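Local coordinates for protein histone-lysine N-methyltransferase SETMAR (Homo sapiens, PDB 3BO5) that methylates lysine on histone H3 from S-adenosyl-L-methionine through its SET domain, within a transposase fusion protein that acts in DNA double-strand break repair, at residues L209-P221 and D248-K262. The protein carries 2 engineered substitutions. Numbering follows the deposited sequence.
Sequences LNHSCEPNLLMIP and DYSGRYLNLTVSASK. Engineered in segment 248-262: Ala260 (natural residue Glu), Ser261 (natural residue Asp). With ZN (zinc ion), chain E; SAH (S-adenosyl-L-homocysteine), chain F.
Tyr249 and His211 illustrate how two separate pieces of chain join to form part of the cofactor pocket of a SET domain. The CB of His211 sits over the centre of the Tyr249 ring, 3.4 Å from its centroid, a CH-pi contact, and the imidazole turns its edge toward the same ring with the planes at 65°. With CG anti to the backbone N (chi1 168°), the histidine brings ND1 to the backbone N of Tyr249, which donates to it over 2.8 Å in a nearly straight bond (174°) close to the imidazole plane. At the far end of the tyrosine, OH donates to Leu209 O (2.7 Å), meeting a lone pair in the carbonyl plane, and lies 3.3 Å from C5' of S-adenosylhomocysteine. A phenylalanine in place of Tyr249 would probably leave Leu209 O without this donor and the ring less firmly held beside the cofactor. The backbone of His211 grips the adenine, its N donating to N7 and its O accepting from N6, while its NE2 donates to SG of Cys213, a ligand of the zinc completed by Cys274, Cys276 and Cys281; the histidine thus ties the cofactor site to the post-SET zinc.

Farther along, Tyr253 is sandwiched: Leu254 CG lies over the centre of one face, and Pro215 CG over the opposite face, offset toward the rim, in a CH-pi contact 3.8 Å from the ring centroid. Leu218 adds its CD1 against Leu254 CB (4.0 Å), and a water joins Leu217 O to Asp248 N.

Around this contact, the short 210-211 pairs in parallel with strand 244-247, whereas strand 217-223 pairs antiparallel with strand 230-235. Lys262 belongs to strand 260-266, which pairs with strand 181-185.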
loop_
_atom_site.group_PDB
_atom_site.type_symbol
_atom_site.label_atom_id
_atom_site.label_comp_id
_atom_site.label_asym_id
_atom_site.label_seq_id
_atom_site.Cartn_x
_atom_site.Cartn_y
_atom_site.Cartn_z
ATOM N N LEU A 209 -4.737 6.153 -4.747
ATOM C CA LEU A 209 -3.447 6.472 -5.352
ATOM C C LEU A 209 -3.439 6.253 -6.834
ATOM O O LEU A 209 -3.666 5.105 -7.299
ATOM C CB LEU A 209 -2.388 5.598 -4.771
ATOM C CG LEU A 209 -2.129 5.913 -3.282
ATOM C CD1 LEU A 209 -1.359 4.730 -2.634
ATOM C CD2 LEU A 209 -1.447 7.296 -3.065
ATOM N N ASN A 210 -3.162 7.334 -7.564
ATOM C CA ASN A 210 -3.000 7.170 -9.012
ATOM C C ASN A 210 -1.633 6.624 -9.400
ATOM O O ASN A 210 -0.679 6.584 -8.596
ATOM C CB ASN A 210 -3.347 8.509 -9.702
ATOM C CG ASN A 210 -4.814 8.770 -9.660
ATOM O OD1 ASN A 210 -5.617 7.872 -9.890
ATOM N ND2 ASN A 210 -5.191 10.031 -9.403
ATOM N N HIS A 211 -1.535 6.141 -10.654
ATOM C CA HIS A 211 -0.269 5.674 -11.146
ATOM C C HIS A 211 0.576 6.844 -11.643
ATOM O O HIS A 211 0.113 7.799 -12.190
ATOM C CB HIS A 211 -0.584 4.880 -12.450
ATOM C CG HIS A 211 0.626 4.566 -13.237
ATOM N ND1 HIS A 211 1.538 3.607 -12.841
ATOM C CD2 HIS A 211 1.103 5.102 -14.393
ATOM C CE1 HIS A 211 2.538 3.574 -13.723
ATOM N NE2 HIS A 211 2.305 4.502 -14.654
ATOM N N SER A 212 1.866 6.695 -11.492
ATOM C CA SER A 212 2.764 7.553 -12.194
ATOM C C SER A 212 3.901 6.745 -12.749
ATOM O O SER A 212 4.338 5.827 -12.087
ATOM C CB SER A 212 3.319 8.593 -11.238
ATOM O OG SER A 212 4.324 9.359 -11.975
ATOM N N CYS A 213 4.411 7.137 -13.942
ATOM C CA CYS A 213 5.584 6.515 -14.510
ATOM C C CYS A 213 6.852 6.903 -13.745
ATOM O O CYS A 213 7.894 6.283 -13.922
ATOM C CB CYS A 213 5.637 6.996 -15.989
ATOM S SG CYS A 213 4.295 6.220 -16.918
ATOM N N GLU A 214 6.736 7.990 -12.975
ATOM C CA GLU A 214 7.833 8.457 -12.125
ATOM C C GLU A 214 7.195 8.777 -10.801
ATOM O O GLU A 214 7.044 9.926 -10.419
ATOM C CB GLU A 214 8.498 9.709 -12.697
ATOM C CG GLU A 214 9.337 9.449 -13.895
ATOM C CD GLU A 214 9.950 10.735 -14.472
ATOM O OE1 GLU A 214 9.997 11.784 -13.752
ATOM O OE2 GLU A 214 10.366 10.664 -15.656
ATOM N N PRO A 215 6.865 7.722 -10.074
ATOM C CA PRO A 215 6.054 7.968 -8.891
ATOM C C PRO A 215 6.861 8.432 -7.734
ATOM O O PRO A 215 8.083 8.359 -7.734
ATOM C CB PRO A 215 5.523 6.571 -8.584
ATOM C CG PRO A 215 6.613 5.659 -9.050
ATOM C CD PRO A 215 7.068 6.277 -10.323
ATOM N N ASN A 216 6.145 8.786 -6.660
ATOM C CA ASN A 216 6.883 9.206 -5.457
ATOM C C ASN A 216 6.752 8.271 -4.283
ATOM O O ASN A 216 7.282 8.568 -3.214
ATOM C CB ASN A 216 6.504 10.641 -5.031
ATOM C CG ASN A 216 5.035 10.857 -4.827
ATOM O OD1 ASN A 216 4.238 9.889 -4.739
ATOM N ND2 ASN A 216 4.610 12.160 -4.761
ATOM N N LEU A 217 6.019 7.178 -4.495
ATOM C CA LEU A 217 5.943 6.113 -3.466
ATOM C C LEU A 217 6.544 4.823 -4.033
ATOM O O LEU A 217 6.433 4.527 -5.244
ATOM C CB LEU A 217 4.509 5.796 -3.102
ATOM C CG LEU A 217 3.745 6.980 -2.567
ATOM C CD1 LEU A 217 2.287 6.579 -2.340
ATOM C CD2 LEU A 217 4.398 7.608 -1.306
ATOM N N LEU A 218 7.095 4.043 -3.108
ATOM C CA LEU A 218 7.524 2.690 -3.342
ATOM C C LEU A 218 6.727 1.712 -2.475
ATOM O O LEU A 218 6.665 1.915 -1.291
ATOM C CB LEU A 218 9.041 2.501 -2.998
ATOM C CG LEU A 218 9.608 1.108 -3.170
ATOM C CD1 LEU A 218 9.514 0.583 -4.602
ATOM C CD2 LEU A 218 11.116 1.079 -2.653
ATOM N N MET A 219 6.178 0.634 -3.069
ATOM C CA MET A 219 5.427 -0.344 -2.310
ATOM C C MET A 219 6.333 -1.520 -1.883
ATOM O O MET A 219 7.050 -2.098 -2.715
ATOM C CB MET A 219 4.332 -0.923 -3.209
ATOM C CG MET A 219 3.399 -1.867 -2.362
ATOM S SD MET A 219 2.143 -2.535 -3.468
ATOM C CE MET A 219 0.973 -1.158 -3.474
ATOM N N ILE A 220 6.322 -1.834 -0.584
ATOM C CA ILE A 220 7.096 -2.907 -0.032
ATOM C C ILE A 220 6.148 -3.865 0.681
ATOM O O ILE A 220 5.367 -3.410 1.495
ATOM C CB ILE A 220 8.041 -2.306 1.089
ATOM C CG1 ILE A 220 9.015 -1.313 0.467
ATOM C CG2 ILE A 220 8.909 -3.395 1.716
ATOM C CD1 ILE A 220 9.684 -1.851 -0.725
ATOM N N PRO A 221 6.216 -5.198 0.382
ATOM C CA PRO A 221 5.408 -6.138 1.226
ATOM C C PRO A 221 6.010 -6.195 2.614
ATOM O O PRO A 221 7.214 -6.424 2.769
ATOM C CB PRO A 221 5.572 -7.498 0.496
ATOM C CG PRO A 221 6.154 -7.166 -0.894
ATOM C CD PRO A 221 6.939 -5.873 -0.704
ATOM N N ASP A 248 3.862 3.138 -8.918
ATOM C CA ASP A 248 3.912 2.562 -10.256
ATOM C C ASP A 248 3.052 1.329 -10.331
ATOM O O ASP A 248 3.338 0.344 -9.650
ATOM C CB ASP A 248 5.359 2.220 -10.554
ATOM C CG ASP A 248 5.572 1.455 -11.877
ATOM O OD1 ASP A 248 4.633 1.235 -12.679
ATOM O OD2 ASP A 248 6.804 1.161 -12.076
ATOM N N TYR A 249 1.964 1.406 -11.122
ATOM C CA TYR A 249 1.033 0.277 -11.160
ATOM C C TYR A 249 1.698 -1.004 -11.723
ATOM O O TYR A 249 1.124 -2.077 -11.527
ATOM C CB TYR A 249 -0.179 0.612 -12.030
ATOM C CG TYR A 249 -1.196 1.508 -11.380
ATOM C CD1 TYR A 249 -0.924 2.174 -10.173
ATOM C CD2 TYR A 249 -2.454 1.686 -11.971
ATOM C CE1 TYR A 249 -1.886 3.037 -9.611
ATOM C CE2 TYR A 249 -3.419 2.501 -11.407
ATOM C CZ TYR A 249 -3.111 3.181 -10.215
ATOM O OH TYR A 249 -4.085 3.978 -9.717
ATOM N N SER A 250 2.834 -0.896 -12.454
ATOM C CA SER A 250 3.540 -2.105 -12.893
ATOM C C SER A 250 4.446 -2.678 -11.856
ATOM O O SER A 250 4.976 -3.791 -12.024
ATOM C CB SER A 250 4.386 -1.798 -14.147
ATOM O OG SER A 250 5.512 -1.053 -13.762
ATOM N N GLY A 251 4.665 -1.889 -10.782
ATOM C CA GLY A 251 5.526 -2.310 -9.700
ATOM C C GLY A 251 6.998 -2.300 -10.053
ATOM O O GLY A 251 7.824 -2.725 -9.214
ATOM N N ARG A 252 7.331 -1.765 -11.247
ATOM C CA ARG A 252 8.768 -1.764 -11.650
ATOM C C ARG A 252 9.670 -0.768 -10.956
ATOM O O ARG A 252 10.870 -1.046 -10.767
ATOM C CB ARG A 252 8.905 -1.564 -13.142
ATOM C CG ARG A 252 8.516 -2.776 -13.882
ATOM C CD ARG A 252 8.692 -2.471 -15.256
ATOM N NE ARG A 252 7.639 -1.554 -15.622
ATOM C CZ ARG A 252 7.526 -1.020 -16.817
ATOM N NH1 ARG A 252 8.440 -1.353 -17.762
ATOM N NH2 ARG A 252 6.508 -0.186 -17.053
ATOM N N TYR A 253 9.115 0.387 -10.579
ATOM C CA TYR A 253 9.891 1.466 -9.945
ATOM C C TYR A 253 10.729 0.962 -8.774
ATOM O O TYR A 253 10.212 0.439 -7.747
ATOM C CB TYR A 253 8.948 2.587 -9.470
ATOM C CG TYR A 253 9.627 3.754 -8.823
ATOM C CD1 TYR A 253 10.494 4.550 -9.557
ATOM C CD2 TYR A 253 9.363 4.090 -7.499
ATOM C CE1 TYR A 253 11.114 5.697 -8.951
ATOM C CE2 TYR A 253 9.962 5.202 -6.900
ATOM C CZ TYR A 253 10.853 5.973 -7.627
ATOM O OH TYR A 253 11.459 7.080 -6.999
ATOM N N LEU A 254 12.055 1.114 -8.910
ATOM C CA LEU A 254 12.941 0.739 -7.813
ATOM C C LEU A 254 12.782 -0.708 -7.392
ATOM O O LEU A 254 13.040 -1.067 -6.230
ATOM C CB LEU A 254 12.800 1.678 -6.578
ATOM C CG LEU A 254 13.060 3.173 -6.838
ATOM C CD1 LEU A 254 12.901 3.947 -5.498
ATOM C CD2 LEU A 254 14.486 3.429 -7.401
ATOM N N ASN A 255 12.366 -1.539 -8.352
ATOM C CA ASN A 255 12.160 -2.945 -8.086
ATOM C C ASN A 255 13.240 -3.701 -8.832
ATOM O O ASN A 255 13.100 -4.055 -10.017
ATOM C CB ASN A 255 10.767 -3.375 -8.539
ATOM C CG ASN A 255 10.465 -4.790 -8.169
ATOM O OD1 ASN A 255 11.360 -5.516 -7.752
ATOM N ND2 ASN A 255 9.212 -5.213 -8.340
ATOM N N LEU A 256 14.358 -3.901 -8.141
ATOM C CA LEU A 256 15.582 -4.285 -8.845
ATOM C C LEU A 256 16.019 -5.653 -8.466
ATOM O O LEU A 256 17.180 -6.018 -8.668
ATOM C CB LEU A 256 16.687 -3.238 -8.611
ATOM C CG LEU A 256 16.281 -1.847 -9.004
ATOM C CD1 LEU A 256 17.317 -0.868 -8.495
ATOM C CD2 LEU A 256 16.048 -1.752 -10.528
ATOM N N THR A 257 15.070 -6.428 -7.957
ATOM C CA THR A 257 15.308 -7.852 -7.705
ATOM C C THR A 257 14.239 -8.694 -8.412
ATOM O O THR A 257 13.149 -8.197 -8.824
ATOM C CB THR A 257 15.350 -8.164 -6.164
ATOM O OG1 THR A 257 14.033 -7.964 -5.645
ATOM C CG2 THR A 257 16.329 -7.188 -5.418
ATOM N N VAL A 258 14.546 -9.984 -8.524
ATOM C CA VAL A 258 13.659 -10.981 -9.157
ATOM C C VAL A 258 12.527 -11.433 -8.228
ATOM O O VAL A 258 11.636 -12.180 -8.650
ATOM C CB VAL A 258 14.449 -12.240 -9.582
ATOM C CG1 VAL A 258 15.630 -11.862 -10.425
ATOM C CG2 VAL A 258 14.962 -12.930 -8.363
ATOM N N SER A 259 12.553 -10.927 -6.993
ATOM C CA SER A 259 11.819 -11.515 -5.879
ATOM C C SER A 259 10.336 -11.189 -5.769
ATOM O O SER A 259 9.584 -12.005 -5.203
ATOM C CB SER A 259 12.471 -11.128 -4.563
ATOM O OG SER A 259 13.771 -11.649 -4.483
ATOM N N ALA A 260 9.911 -10.002 -6.227
ATOM C CA ALA A 260 8.554 -9.532 -5.873
ATOM C C ALA A 260 7.906 -8.649 -6.901
ATOM O O ALA A 260 8.159 -7.437 -6.925
ATOM C CB ALA A 260 8.549 -8.833 -4.507
ATOM N N SER A 261 7.010 -9.231 -7.689
ATOM C CA SER A 261 6.262 -8.454 -8.681
ATOM C C SER A 261 5.024 -7.879 -7.959
ATOM O O SER A 261 4.458 -8.503 -7.067
ATOM C CB SER A 261 5.857 -9.351 -9.842
ATOM O OG SER A 261 5.078 -10.428 -9.400
ATOM N N LYS A 262 4.604 -6.664 -8.370
ATOM C CA LYS A 262 3.489 -5.987 -7.708
ATOM C C LYS A 262 2.736 -5.324 -8.843
ATOM O O LYS A 262 3.116 -4.261 -9.315
ATOM C CB LYS A 262 3.989 -4.962 -6.641
ATOM C CG LYS A 262 4.693 -5.632 -5.394
ATOM C CD LYS A 262 5.869 -4.873 -4.756
ATOM C CE LYS A 262 7.079 -5.051 -5.584
ATOM N NZ LYS A 262 8.304 -5.087 -4.786
HETATM ZN ZN ZN E . 2.760 8.080 -17.275
HETATM N N SAH F . -8.616 7.729 -9.976
HETATM C CA SAH F . -9.172 6.618 -9.138
HETATM C CB SAH F . -8.196 6.181 -8.020
HETATM C CG SAH F . -7.122 5.256 -8.618
HETATM S SD SAH F . -7.819 3.661 -9.139
HETATM C C SAH F . -10.536 7.072 -8.570
HETATM O O SAH F . -11.067 8.105 -8.967
HETATM O OXT SAH F . -11.070 6.340 -7.675
HETATM C "C5'" SAH F . -7.122 3.542 -10.799
HETATM C "C4'" SAH F . -7.847 4.372 -11.856
HETATM O "O4'" SAH F . -7.499 5.756 -11.757
HETATM C "C3'" SAH F . -7.467 4.006 -13.261
HETATM O "O3'" SAH F . -8.253 2.876 -13.731
HETATM C "C2'" SAH F . -7.746 5.253 -14.046
HETATM O "O2'" SAH F . -9.157 5.504 -14.181
HETATM C "C1'" SAH F . -7.266 6.307 -13.068
HETATM N N9 SAH F . -5.812 6.551 -13.149
HETATM C C8 SAH F . -4.844 6.305 -12.179
HETATM N N7 SAH F . -3.683 6.752 -12.618
HETATM C C5 SAH F . -3.857 7.318 -13.830
HETATM C C6 SAH F . -2.930 7.897 -14.724
HETATM N N6 SAH F . -1.633 8.105 -14.491
HETATM N N1 SAH F . -3.478 8.322 -15.930
HETATM C C2 SAH F . -4.800 8.180 -16.216
HETATM N N3 SAH F . -5.745 7.643 -15.365
HETATM C C4 SAH F . -5.193 7.169 -14.213
HETATM O O HOH W 1 5.987 2.655 -7.162
#